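Long-range contact in cadherin-23 (Mus musculus, PDB 5VH2), which is a calcium-binding cell-adhesion protein of hearing and mechanotransduction, probably carrying force through a chain of extracellular cadherin repeats: residues 109-114 against 191-196. The protein carries 1 engineered substitution. Numbering follows the deposited sequence.
With NA (sodium ion), chain H; CA (calcium ion), chain G.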
loop_
_atom_site.group_PDB
_atom_site.type_symbol
_atom_site.label_atom_id
_atom_site.label_comp_id
_atom_site.label_asym_id
_atom_site.label_seq_id
_atom_site.Cartn_x
_atom_site.Cartn_y
_atom_site.Cartn_z
ATOM N N GLU A 109 -0.361 4.188 -0.019
ATOM C CA GLU A 109 -1.809 4.209 -0.244
ATOM C C GLU A 109 -2.439 5.397 0.451
ATOM O O GLU A 109 -1.814 6.009 1.297
ATOM C CB GLU A 109 -2.488 2.921 0.249
ATOM C CG GLU A 109 -1.988 1.640 -0.368
ATOM C CD GLU A 109 -2.360 1.498 -1.819
ATOM O OE1 GLU A 109 -1.902 0.524 -2.433
ATOM O OE2 GLU A 109 -3.098 2.348 -2.342
ATOM N N ALA A 110 -3.704 5.665 0.104
ATOM C CA ALA A 110 -4.426 6.841 0.578
ATOM C C ALA A 110 -5.036 6.581 1.963
ATOM O O ALA A 110 -4.433 5.862 2.784
ATOM C CB ALA A 110 -5.486 7.254 -0.450
ATOM N N VAL A 111 -6.189 7.189 2.244
ATOM C CA VAL A 111 -6.794 7.171 3.563
ATOM C C VAL A 111 -8.308 7.189 3.405
ATOM O O VAL A 111 -8.821 7.946 2.565
ATOM C CB VAL A 111 -6.443 8.466 4.293
ATOM C CG1 VAL A 111 -7.114 8.484 5.647
ATOM C CG2 VAL A 111 -4.931 8.626 4.401
ATOM N N GLN A 112 -9.017 6.417 4.235
ATOM C CA GLN A 112 -10.493 6.469 4.288
ATOM C C GLN A 112 -10.984 7.228 5.524
ATOM O O GLN A 112 -10.358 7.144 6.576
ATOM C CB GLN A 112 -11.096 5.070 4.370
ATOM C CG GLN A 112 -10.659 4.085 3.315
ATOM C CD GLN A 112 -11.180 2.704 3.622
ATOM O OE1 GLN A 112 -12.308 2.356 3.268
ATOM N NE2 GLN A 112 -10.363 1.903 4.301
ATOM N N PHE A 113 -12.136 7.888 5.400
ATOM C CA PHE A 113 -12.806 8.576 6.510
ATOM C C PHE A 113 -13.897 7.698 7.114
ATOM O O PHE A 113 -14.325 6.740 6.504
ATOM C CB PHE A 113 -13.454 9.880 6.011
ATOM C CG PHE A 113 -12.463 10.924 5.622
ATOM C CD1 PHE A 113 -11.959 11.796 6.575
ATOM C CD2 PHE A 113 -11.989 11.004 4.331
ATOM C CE1 PHE A 113 -11.022 12.770 6.245
ATOM C CE2 PHE A 113 -11.046 11.970 3.985
ATOM C CZ PHE A 113 -10.568 12.857 4.944
ATOM N N SER A 114 -14.403 8.075 8.287
ATOM C CA SER A 114 -15.416 7.280 8.976
ATOM C C SER A 114 -16.843 7.521 8.437
ATOM O O SER A 114 -17.767 6.776 8.791
ATOM C CB SER A 114 -15.352 7.537 10.467
ATOM O OG SER A 114 -15.449 8.917 10.746
ATOM N N ALA A 191 -6.861 14.883 5.485
ATOM C CA ALA A 191 -6.259 13.857 6.335
ATOM C C ALA A 191 -4.933 13.421 5.711
ATOM O O ALA A 191 -4.895 12.821 4.621
ATOM C CB ALA A 191 -7.203 12.668 6.455
ATOM N N ASP A 192 -3.834 13.758 6.376
ATOM C CA ASP A 192 -2.485 13.453 5.872
ATOM C C ASP A 192 -1.932 12.233 6.605
ATOM O O ASP A 192 -1.978 12.175 7.845
ATOM C CB ASP A 192 -1.566 14.643 6.111
ATOM C CG ASP A 192 -2.043 15.935 5.382
ATOM O OD1 ASP A 192 -2.118 15.909 4.127
ATOM O OD2 ASP A 192 -2.309 16.992 6.033
ATOM N N ASP A 193 -1.414 11.268 5.864
ATOM C CA ASP A 193 -0.862 10.042 6.475
ATOM C C ASP A 193 0.673 10.059 6.522
ATOM O O ASP A 193 1.312 9.083 6.950
ATOM C CB ASP A 193 -1.336 8.781 5.713
ATOM C CG ASP A 193 -0.853 8.747 4.265
ATOM O OD1 ASP A 193 -0.393 9.778 3.706
ATOM O OD2 ASP A 193 -0.959 7.643 3.702
ATOM N N GLY A 194 1.250 11.159 6.043
ATOM C CA GLY A 194 2.700 11.238 5.845
ATOM C C GLY A 194 3.165 10.582 4.555
ATOM O O GLY A 194 4.359 10.329 4.359
ATOM N N GLY A 195 2.219 10.318 3.659
ATOM C CA GLY A 195 2.483 9.524 2.489
ATOM C C GLY A 195 2.612 10.359 1.225
ATOM O O GLY A 195 2.522 11.603 1.266
ATOM N N PRO A 196 2.648 9.665 0.071
ATOM C CA PRO A 196 2.687 10.281 -1.247
ATOM C C PRO A 196 1.337 10.885 -1.737
ATOM O O PRO A 196 1.339 11.988 -2.336
ATOM C CB PRO A 196 3.096 9.119 -2.156
ATOM C CG PRO A 196 2.608 7.878 -1.447
ATOM C CD PRO A 196 2.535 8.186 0.012
HETATM NA NA NA H . -2.340 5.588 3.558
HETATM CA CA CA G . -0.085 -0.707 -1.645
#
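Asp193 faces the backbone of Glu109 and Ala110 across a bound sodium ion. Asp193 OD2 lies 2.5 Å from the sodium. Glu109 O and Ala110 O also bind the ion, at 2.4 Å and 2.2 Å. Glu109 O and Asp193 OD2 are close because they share the metal; no hydrogen bond crosses between the segments. CG of Asp193 sits between its own backbone N and carbonyl carbon (chi1 63°), which brings the carboxylate up to the ion. The second oxygen, OD1, turns back to its own loop and takes a weak hydrogen bond from Gly195 N. Asp141 and Asp139, the latter the engineered residue, supply the other protein ligands of the sodium.

Apolar packing continues away from the ion. Val111 points toward the other segment, and its side chain and that of Asp193 pass each other in opposite directions. The touching branch is CG2, 3.8 Å from Asp193 CB. CG1 lies anti to the backbone N (chi1 178°) and approaches Ala191 CB more loosely. Phe113 brings the far end of its ring to Ala191, with Phe113 CZ 3.7 Å from Ala191 CB; the methyl meets the ring obliquely.

The CB of Glu109 is directed away from 191-196, and Glu109 OE1 binds a calcium ion at 2.3 Å. Glu20, Asp72, Glu74 and Asp108 also bind that calcium. Glu109 therefore serves two metals, one through its carboxylate and one through its carbonyl. Such a row of cation sites is characteristic of the linker between consecutive cadherin repeats, here EC12 and EC13, with sodium in one site.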